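Local coordinates for Non-structural protein 3 (Porcine deltacoronavirus, PDB 6LN0) that probably combines a macro domain, a fold that often binds ADP-ribose, with a papain-like cysteine protease that would process the viral polyprotein, at residues A297-S302 with S318-N323; L250-Q255 with G265-Q270; T272-R277 with S322-A327; K256-F261 with G308-P313. One frame throughout, in Å; residues are numbered along the deposited sequence.

Interaction 1. Residues A297-S302 with S318-N323; sequences AWIYAS and SLLVSN
Two helices of the papain-like protease unit cross steeply here, 293-302 and 313-322, in the helical part that relatives call the thumb. Their axes approach to 11.2 Å at 109°, and side chains fill the gap. Trp298 and Leu319 carry most of the packing. With CG of Trp298 anti to the backbone N (chi1 -180°), its indole is thrown out toward the second helix. Leu319 comes from the opposite direction and lays CD2 over the six-membered ring, toward its rim, in a CH-pi contact 4.0 Å from the centroid. Ser302 OG overlies the same face, tethered to Trp298 O at 2.8 Å. Both methyls of Leu319 also touch Ser302 CB. Leu320 approaches the ring at its edge instead, CD2 lying 3.7 Å from Trp298 CZ3, and abuts Ile299 CD1 across a right angle at 3.4 Å. NE1 of the indole donates to Leu224 O. Asn323 closes the far end, its amide plane nearly perpendicular to the ring. Its OD1 is taken by Arg277, while ND2 donates back to Leu319 O almost linearly (176°) and sits in the indole plane at the edge, 3.6 Å from Trp298 CH2.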
# COMPACT_ATOMS: atom_id res chain seq x y z
N ALA A 297 1.06 16.30 -13.67
CA ALA A 297 1.02 15.54 -12.43
C ALA A 297 2.44 15.28 -11.92
O ALA A 297 2.72 15.40 -10.72
CB ALA A 297 0.27 14.22 -12.64
N TRP A 298 3.35 14.94 -12.82
CA TRP A 298 4.75 14.85 -12.44
C TRP A 298 5.26 16.16 -11.83
O TRP A 298 6.06 16.13 -10.89
CB TRP A 298 5.58 14.45 -13.66
CG TRP A 298 7.03 14.33 -13.35
CD1 TRP A 298 7.65 13.35 -12.59
CD2 TRP A 298 8.07 15.21 -13.79
NE1 TRP A 298 9.00 13.58 -12.54
CE2 TRP A 298 9.29 14.71 -13.27
CE3 TRP A 298 8.09 16.36 -14.58
CZ2 TRP A 298 10.51 15.33 -13.51
CZ3 TRP A 298 9.31 16.97 -14.82
CH2 TRP A 298 10.50 16.46 -14.29
N ILE A 299 4.82 17.31 -12.34
CA ILE A 299 5.33 18.56 -11.77
C ILE A 299 4.83 18.72 -10.35
O ILE A 299 5.59 19.08 -9.44
CB ILE A 299 4.93 19.78 -12.62
CG1 ILE A 299 5.35 19.59 -14.06
CG2 ILE A 299 5.53 21.04 -12.03
CD1 ILE A 299 6.59 20.18 -14.39
N TYR A 300 3.54 18.47 -10.13
CA TYR A 300 2.97 18.64 -8.80
C TYR A 300 3.59 17.69 -7.80
O TYR A 300 3.87 18.08 -6.66
CB TYR A 300 1.47 18.42 -8.84
CG TYR A 300 0.64 19.67 -9.11
CD1 TYR A 300 0.19 20.45 -8.06
CD2 TYR A 300 0.30 20.03 -10.41
CE1 TYR A 300 -0.59 21.55 -8.28
CE2 TYR A 300 -0.47 21.13 -10.64
CZ TYR A 300 -0.91 21.90 -9.57
OH TYR A 300 -1.68 23.02 -9.79
N ALA A 301 3.81 16.42 -8.19
CA ALA A 301 4.37 15.44 -7.25
C ALA A 301 5.85 15.71 -6.98
O ALA A 301 6.32 15.49 -5.86
CB ALA A 301 4.19 14.02 -7.79
N SER A 302 6.59 16.17 -7.98
CA SER A 302 8.00 16.47 -7.76
C SER A 302 8.20 17.68 -6.84
O SER A 302 9.21 17.74 -6.13
CB SER A 302 8.71 16.72 -9.10
OG SER A 302 8.62 15.58 -9.94
N SER A 318 13.37 25.01 -12.06
CA SER A 318 14.56 24.31 -11.62
C SER A 318 14.39 22.80 -11.73
O SER A 318 15.33 22.08 -12.07
CB SER A 318 14.91 24.71 -10.19
OG SER A 318 15.64 23.67 -9.56
N LEU A 319 13.17 22.30 -11.47
CA LEU A 319 12.89 20.89 -11.68
C LEU A 319 13.05 20.50 -13.15
O LEU A 319 13.72 19.52 -13.47
CB LEU A 319 11.47 20.56 -11.21
CG LEU A 319 11.01 19.19 -11.69
CD1 LEU A 319 11.58 18.14 -10.78
CD2 LEU A 319 9.50 19.13 -11.71
N LEU A 320 12.47 21.29 -14.05
CA LEU A 320 12.54 20.96 -15.47
C LEU A 320 13.97 20.97 -15.97
O LEU A 320 14.41 20.04 -16.66
CB LEU A 320 11.69 21.94 -16.27
CG LEU A 320 10.21 21.96 -15.87
CD1 LEU A 320 9.45 22.93 -16.78
CD2 LEU A 320 9.59 20.53 -15.87
N VAL A 321 14.72 22.03 -15.62
CA VAL A 321 16.08 22.20 -16.16
C VAL A 321 17.00 21.09 -15.67
O VAL A 321 17.80 20.54 -16.44
CB VAL A 321 16.62 23.60 -15.80
CG1 VAL A 321 18.13 23.64 -15.95
CG2 VAL A 321 15.98 24.66 -16.66
N SER A 322 16.90 20.73 -14.40
CA SER A 322 17.76 19.66 -13.90
C SER A 322 17.40 18.28 -14.47
O SER A 322 18.23 17.37 -14.36
CB SER A 322 17.70 19.61 -12.38
OG SER A 322 16.45 19.12 -12.01
N ASN A 323 16.22 18.10 -15.06
CA ASN A 323 15.89 16.85 -15.74
C ASN A 323 16.16 16.91 -17.22
O ASN A 323 15.63 16.09 -17.99
CB ASN A 323 14.43 16.47 -15.51
CG ASN A 323 14.22 15.80 -14.20
OD1 ASN A 323 14.31 14.58 -14.09
ND2 ASN A 323 13.94 16.58 -13.19

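Interaction 2. Residues L250-Q255 with G265-Q270; sequences LMHLKQ and GVNLFQ
Three hydrogen bonds join strand 250-253 to helix 260-270, whose last turns run antiparallel to it with 8.6 Å between the axes. Two of them come from one amide. Gln270 extends its chain straight beyond CG and presents the carboxamide to the backbone of Met251: OE1 accepts from Met251 N at 3.1 Å, and NE2 donates to Met251 O at 2.8 Å, so the amide reads both polar atoms of a single residue as a neighbouring strand would. Met251 O also takes the hydroxyl of Tyr287, from helix 278-287. The third bond is between side chains. Asn267 ND2 reaches His252 ND1 at 3.0 Å, arriving in the imidazole plane, with ring and amide planes turned 33° apart. Van der Waals contact is modest. Leu250 has CG wedged between its backbone N and carbonyl carbon (chi1 52°), which brings its methyls across Asn267 at about a right angle; CD1 touches the amide oxygen OD1 at 3.3 Å. Strand 250-253 itself pairs with strand 244-247 in a two-stranded antiparallel hairpin. Because ND1 of His252 accepts a hydrogen bond, it should carry no proton, and the ring is probably the NE2-protonated neutral form.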
# COMPACT_ATOMS: atom_id res chain seq x y z
N LEU A 250 3.86 28.95 -28.13
CA LEU A 250 4.06 27.87 -27.17
C LEU A 250 2.72 27.24 -26.77
O LEU A 250 1.67 27.90 -26.80
CB LEU A 250 4.78 28.38 -25.92
CG LEU A 250 4.23 29.60 -25.19
CD1 LEU A 250 3.11 29.19 -24.26
CD2 LEU A 250 5.34 30.27 -24.40
N MET A 251 2.77 25.98 -26.37
CA MET A 251 1.58 25.30 -25.82
C MET A 251 1.40 25.72 -24.36
O MET A 251 2.25 25.43 -23.52
CB MET A 251 1.71 23.79 -25.97
CG MET A 251 0.45 23.02 -25.58
SD MET A 251 -0.90 23.11 -26.78
CE MET A 251 -0.39 21.90 -27.99
N HIS A 252 0.32 26.44 -24.07
CA HIS A 252 0.09 27.06 -22.78
C HIS A 252 -0.89 26.24 -21.96
O HIS A 252 -1.82 25.63 -22.49
CB HIS A 252 -0.47 28.48 -22.95
CG HIS A 252 -0.90 29.13 -21.66
ND1 HIS A 252 0.00 29.57 -20.72
CD2 HIS A 252 -2.12 29.41 -21.16
CE1 HIS A 252 -0.65 30.10 -19.69
NE2 HIS A 252 -1.94 30.01 -19.93
N LEU A 253 -0.72 26.28 -20.65
CA LEU A 253 -1.58 25.54 -19.74
C LEU A 253 -2.59 26.53 -19.17
O LEU A 253 -2.24 27.34 -18.31
CB LEU A 253 -0.78 24.85 -18.64
CG LEU A 253 -1.57 24.04 -17.62
CD1 LEU A 253 -2.01 22.70 -18.18
CD2 LEU A 253 -0.77 23.84 -16.36
N LYS A 254 -3.84 26.42 -19.64
CA LYS A 254 -4.90 27.36 -19.28
C LYS A 254 -5.01 27.51 -17.77
O LYS A 254 -4.94 26.53 -17.02
CB LYS A 254 -6.25 26.87 -19.86
CG LYS A 254 -7.46 27.77 -19.54
CD LYS A 254 -8.68 27.48 -20.45
CE LYS A 254 -8.55 28.11 -21.85
NZ LYS A 254 -9.82 28.16 -22.64
N GLN A 255 -5.15 28.76 -17.32
CA GLN A 255 -5.17 29.06 -15.89
C GLN A 255 -6.34 28.34 -15.21
O GLN A 255 -7.46 28.31 -15.72
CB GLN A 255 -5.26 30.58 -15.70
CG GLN A 255 -5.64 31.06 -14.30
CD GLN A 255 -4.62 30.68 -13.24
OE1 GLN A 255 -3.44 31.04 -13.33
NE2 GLN A 255 -5.08 29.95 -12.21
N GLY A 265 6.40 28.11 -15.30
CA GLY A 265 7.63 27.34 -15.38
C GLY A 265 7.78 26.63 -16.72
O GLY A 265 8.83 26.70 -17.36
N VAL A 266 6.72 25.93 -17.15
CA VAL A 266 6.72 25.26 -18.46
C VAL A 266 6.87 26.24 -19.61
O VAL A 266 7.40 25.89 -20.67
CB VAL A 266 5.45 24.42 -18.61
CG1 VAL A 266 5.50 23.60 -19.90
CG2 VAL A 266 5.29 23.51 -17.39
N ASN A 267 6.36 27.47 -19.46
CA ASN A 267 6.46 28.39 -20.58
C ASN A 267 7.86 28.99 -20.71
O ASN A 267 8.36 29.12 -21.82
CB ASN A 267 5.39 29.48 -20.46
CG ASN A 267 4.01 28.93 -20.75
OD1 ASN A 267 3.87 27.86 -21.37
ND2 ASN A 267 2.98 29.64 -20.29
N LEU A 268 8.50 29.35 -19.60
CA LEU A 268 9.93 29.64 -19.63
C LEU A 268 10.70 28.50 -20.27
O LEU A 268 11.53 28.71 -21.16
CB LEU A 268 10.44 29.91 -18.22
CG LEU A 268 11.91 30.29 -18.08
CD1 LEU A 268 12.20 31.59 -18.81
CD2 LEU A 268 12.24 30.43 -16.60
N PHE A 269 10.43 27.26 -19.82
CA PHE A 269 11.21 26.13 -20.32
C PHE A 269 11.07 26.00 -21.83
O PHE A 269 12.06 25.77 -22.53
CB PHE A 269 10.78 24.82 -19.62
CG PHE A 269 11.58 23.64 -20.09
CD1 PHE A 269 11.18 22.90 -21.19
CD2 PHE A 269 12.78 23.33 -19.49
CE1 PHE A 269 11.95 21.86 -21.66
CE2 PHE A 269 13.56 22.28 -19.96
CZ PHE A 269 13.14 21.54 -21.03
N GLN A 270 9.85 26.17 -22.34
CA GLN A 270 9.63 26.08 -23.78
C GLN A 270 10.46 27.10 -24.55
O GLN A 270 10.76 26.87 -25.73
CB GLN A 270 8.14 26.26 -24.09
CG GLN A 270 7.29 25.05 -23.69
CD GLN A 270 5.84 25.20 -24.09
OE1 GLN A 270 5.45 24.85 -25.20
NE2 GLN A 270 5.02 25.75 -23.18

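Interaction 3. Residues T272-R277 with S322-A327; sequences TAYQFR and SNSDAA
Asn323 OD1 is gripped side-on by Arg277, which gives it two N-H groups from the edge of the guanidinium. NE comes in at 2.7 Å on a lone pair of OD1, NH2 at 3.0 Å, and both bonds lie in the guanidinium plane. Arg277 runs extended from CG to NE after starting between its own N and carbonyl carbon (chi1 75°), which sets it alongside Asn323, pointing the same way. Its NH1 goes to Glu223 O, leaving the head little freedom to turn. The main chains join as well, in a single antiparallel bridge in which Phe276 and Ser324 are a non-hydrogen-bonded pair, tying the loop ahead of helix 278-287 to the link from helix 313-322 into strand 327-332. On one flank Arg277 N donates to Asn323 O at 2.9 Å, nearly straight at 174°; on the other Asp325 N donates to Gln275 O at 3.1 Å. A carboxylate adds to this second bond: Gln275 N turns to Asp325 OD1 at 3.0 Å, meeting it from above the carboxylate plane. Farther along, Ala326 CB presses on the face of the Tyr274 ring, 3.4 Å from its centroid, in a tight CH-pi contact. The Phe276 ring has Asn323 O at its edge and stacks on Phe269.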
# COMPACT_ATOMS: atom_id res chain seq x y z
N THR A 272 13.58 27.86 -23.85
CA THR A 272 14.99 27.51 -23.81
C THR A 272 15.27 26.44 -24.87
O THR A 272 14.39 26.03 -25.63
CB THR A 272 15.42 26.99 -22.44
OG1 THR A 272 15.06 25.61 -22.37
CG2 THR A 272 14.73 27.75 -21.35
N ALA A 273 16.51 25.98 -24.91
CA ALA A 273 16.93 25.03 -25.92
C ALA A 273 17.19 23.65 -25.34
O ALA A 273 17.77 22.80 -26.02
CB ALA A 273 18.18 25.55 -26.63
N TYR A 274 16.76 23.41 -24.10
CA TYR A 274 17.10 22.18 -23.39
C TYR A 274 16.25 21.02 -23.90
O TYR A 274 15.16 21.21 -24.44
CB TYR A 274 16.88 22.37 -21.89
CG TYR A 274 17.70 23.47 -21.25
CD1 TYR A 274 19.04 23.65 -21.57
CD2 TYR A 274 17.12 24.32 -20.32
CE1 TYR A 274 19.78 24.65 -20.98
CE2 TYR A 274 17.84 25.33 -19.72
CZ TYR A 274 19.18 25.49 -20.05
OH TYR A 274 19.92 26.50 -19.44
N GLN A 275 16.77 19.80 -23.70
CA GLN A 275 16.05 18.58 -24.05
C GLN A 275 15.96 17.66 -22.84
O GLN A 275 16.99 17.25 -22.29
CB GLN A 275 16.71 17.85 -25.23
CG GLN A 275 16.14 16.42 -25.38
CD GLN A 275 16.50 15.74 -26.68
OE1 GLN A 275 17.56 16.00 -27.27
NE2 GLN A 275 15.63 14.85 -27.14
N PHE A 276 14.75 17.30 -22.45
CA PHE A 276 14.52 16.42 -21.31
C PHE A 276 15.17 15.05 -21.51
O PHE A 276 15.23 14.52 -22.62
CB PHE A 276 13.02 16.21 -21.10
CG PHE A 276 12.31 17.39 -20.52
CD1 PHE A 276 12.68 17.89 -19.27
CD2 PHE A 276 11.24 17.97 -21.19
CE1 PHE A 276 12.00 18.96 -18.72
CE2 PHE A 276 10.55 19.04 -20.65
CZ PHE A 276 10.93 19.54 -19.41
N ARG A 277 15.61 14.44 -20.41
CA ARG A 277 16.03 13.05 -20.44
C ARG A 277 14.87 12.14 -20.89
O ARG A 277 13.70 12.53 -20.83
CB ARG A 277 16.55 12.64 -19.07
CG ARG A 277 15.47 12.42 -18.05
CD ARG A 277 16.08 12.31 -16.69
NE ARG A 277 15.12 12.44 -15.61
CZ ARG A 277 14.42 11.43 -15.12
NH1 ARG A 277 14.56 10.21 -15.61
NH2 ARG A 277 13.58 11.65 -14.11
N SER A 322 16.90 20.73 -14.40
CA SER A 322 17.76 19.66 -13.90
C SER A 322 17.40 18.28 -14.47
O SER A 322 18.23 17.37 -14.36
CB SER A 322 17.70 19.61 -12.38
OG SER A 322 16.45 19.12 -12.01
N ASN A 323 16.22 18.10 -15.06
CA ASN A 323 15.89 16.85 -15.74
C ASN A 323 16.16 16.91 -17.22
O ASN A 323 15.63 16.09 -17.99
CB ASN A 323 14.43 16.47 -15.51
CG ASN A 323 14.22 15.80 -14.20
OD1 ASN A 323 14.31 14.58 -14.09
ND2 ASN A 323 13.94 16.58 -13.19
N SER A 324 16.99 17.86 -17.64
CA SER A 324 17.35 18.06 -19.03
C SER A 324 18.86 17.96 -19.20
O SER A 324 19.60 17.69 -18.26
CB SER A 324 16.84 19.42 -19.51
OG SER A 324 17.55 20.46 -18.84
N ASP A 325 19.33 18.18 -20.42
CA ASP A 325 20.75 18.25 -20.71
C ASP A 325 21.38 19.63 -20.40
O ASP A 325 22.47 19.89 -20.90
CB ASP A 325 21.00 17.91 -22.19
CG ASP A 325 20.37 18.92 -23.16
OD1 ASP A 325 19.58 19.79 -22.73
OD2 ASP A 325 20.67 18.83 -24.37
N ALA A 326 20.76 20.49 -19.59
CA ALA A 326 21.30 21.83 -19.37
C ALA A 326 22.67 21.77 -18.71
O ALA A 326 22.82 21.22 -17.62
CB ALA A 326 20.36 22.66 -18.48
N ALA A 327 23.65 22.38 -19.37
CA ALA A 327 25.00 22.44 -18.84
C ALA A 327 25.79 23.41 -19.69
O ALA A 327 25.53 23.54 -20.90
CB ALA A 327 25.69 21.07 -18.84

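Interaction 4. Residues K256-F261 with G308-P313; sequences KDNNCF and GEMGCP
Phe261 lays its ring against the backbone of Gly311, and this ring-on-backbone contact dominates the interface. Gly311 CA makes a CH-pi contact 3.7 Å from the ring centroid, 15° off the normal, and Gly311 N lies over the same face nearer the rim. With no side chain on Gly311, the peptide can lie this close. Phe261 CG sits between its own N and carbonyl carbon (chi1 80°), which turns the ring back toward the 308-313 loop. Tyr300, from helix 293-302, meets the ring edge-to-face.

Polar contacts are sparser. Residues 256-259 form a type I' turn that sends Asp257 O toward the loop, where Gly308 N gives it a weak bond of 3.1 Å, bent to 126°. Van der Waals contacts fill the rest: Asn258 ND2 rests on Met310 CB at 3.2 Å, the two side chains crossing at about a right angle, and Phe261 CB faces Pro313 CD at 4.3 Å.

Helix 260-270 begins here with Cys260, which touches His398, consistent with the Cys-His pair of papain-like proteases. The loop beside that helix start is therefore held largely by dispersion and ring-on-peptide contact, and only weakly by hydrogen bonding.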
# COMPACT_ATOMS: atom_id res chain seq x y z
N LYS A 256 -6.05 27.75 -14.05
CA LYS A 256 -7.03 26.92 -13.34
C LYS A 256 -6.45 26.40 -12.04
O LYS A 256 -5.31 25.91 -12.01
CB LYS A 256 -7.45 25.73 -14.21
CG LYS A 256 -8.34 24.73 -13.49
CD LYS A 256 -9.13 23.93 -14.49
CE LYS A 256 -9.44 22.55 -13.97
NZ LYS A 256 -10.23 21.75 -14.96
N ASP A 257 -7.21 26.50 -10.95
CA ASP A 257 -6.88 25.82 -9.70
C ASP A 257 -5.48 26.19 -9.19
O ASP A 257 -4.75 25.35 -8.65
CB ASP A 257 -6.99 24.30 -9.85
CG ASP A 257 -8.42 23.81 -9.90
OD1 ASP A 257 -9.17 24.10 -8.94
OD2 ASP A 257 -8.78 23.10 -10.87
N ASN A 258 -5.11 27.46 -9.37
CA ASN A 258 -3.83 27.99 -8.89
C ASN A 258 -2.64 27.37 -9.60
O ASN A 258 -1.54 27.34 -9.05
CB ASN A 258 -3.65 27.79 -7.39
CG ASN A 258 -4.24 28.90 -6.59
OD1 ASN A 258 -5.00 29.71 -7.12
ND2 ASN A 258 -3.90 28.95 -5.30
N ASN A 259 -2.82 26.87 -10.81
CA ASN A 259 -1.73 26.22 -11.51
C ASN A 259 -0.79 27.20 -12.24
O ASN A 259 -0.07 26.77 -13.15
CB ASN A 259 -2.30 25.20 -12.51
CG ASN A 259 -3.05 25.87 -13.66
OD1 ASN A 259 -3.33 27.07 -13.60
ND2 ASN A 259 -3.35 25.10 -14.71
N CYS A 260 -0.78 28.50 -11.90
CA CYS A 260 -0.00 29.43 -12.72
C CYS A 260 1.49 29.21 -12.52
O CYS A 260 2.26 29.35 -13.47
CB CYS A 260 -0.41 30.89 -12.42
SG CYS A 260 -0.29 31.41 -10.70
N PHE A 261 1.89 28.84 -11.30
CA PHE A 261 3.28 28.45 -11.06
C PHE A 261 3.74 27.33 -11.98
O PHE A 261 4.95 27.21 -12.24
CB PHE A 261 3.49 28.05 -9.59
CG PHE A 261 3.04 26.65 -9.24
CD1 PHE A 261 1.70 26.33 -9.13
CD2 PHE A 261 3.98 25.67 -8.96
CE1 PHE A 261 1.31 25.02 -8.78
CE2 PHE A 261 3.61 24.38 -8.61
CZ PHE A 261 2.26 24.06 -8.52
N GLY A 308 -4.92 22.91 -6.70
CA GLY A 308 -5.66 23.87 -5.91
C GLY A 308 -4.71 24.72 -5.09
O GLY A 308 -4.91 25.92 -4.91
N GLU A 309 -3.65 24.08 -4.60
CA GLU A 309 -2.59 24.76 -3.89
C GLU A 309 -1.72 25.53 -4.87
O GLU A 309 -1.63 25.17 -6.06
CB GLU A 309 -1.75 23.73 -3.13
CG GLU A 309 -0.73 24.18 -2.13
CD GLU A 309 -0.06 22.95 -1.52
OE1 GLU A 309 -0.46 21.82 -1.90
OE2 GLU A 309 0.85 23.11 -0.67
N MET A 310 -1.11 26.60 -4.39
CA MET A 310 -0.28 27.47 -5.21
C MET A 310 1.16 27.26 -4.79
O MET A 310 1.46 27.20 -3.60
CB MET A 310 -0.70 28.94 -5.07
CG MET A 310 0.05 29.89 -6.02
SD MET A 310 1.15 30.97 -5.11
CE MET A 310 2.07 31.75 -6.42
N GLY A 311 2.03 27.10 -5.79
CA GLY A 311 3.44 26.81 -5.55
C GLY A 311 4.42 27.81 -6.13
O GLY A 311 4.04 28.90 -6.58
N CYS A 312 5.71 27.44 -6.13
CA CYS A 312 6.80 28.34 -6.45
C CYS A 312 7.25 28.14 -7.89
O CYS A 312 7.69 27.04 -8.24
CB CYS A 312 7.97 28.10 -5.52
SG CYS A 312 9.39 29.10 -5.96
N PRO A 313 7.22 29.17 -8.75
CA PRO A 313 7.66 28.95 -10.13
C PRO A 313 9.15 28.66 -10.25
O PRO A 313 9.54 27.97 -11.20
CB PRO A 313 7.27 30.26 -10.84
CG PRO A 313 7.24 31.27 -9.78
CD PRO A 313 6.80 30.56 -8.52

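All four contacts lie within the papain-like protease unit and join helices, a strand and loops of that unit. Helix 260-270 serves interaction 4 at its start and interaction 2 toward its end, with centres 13 Å apart, and Lys254 O with Asn259 ND2 probably hydrogen-bonds between them. Interactions 1 and 3 share Ser322 and Asn323, where helix 313-322 gives way to the following loop; their centres are 12 Å apart. Leu320 ties interaction 1 to interaction 2, its CD1 lying 3.7 Å from Phe269 CB, and Phe269 in turn packs on Phe276 of interaction 3. Interactions 3 and 4 stay about 11 Å apart at their nearest atoms. Of the four, interaction 4 probably lies nearest the active site.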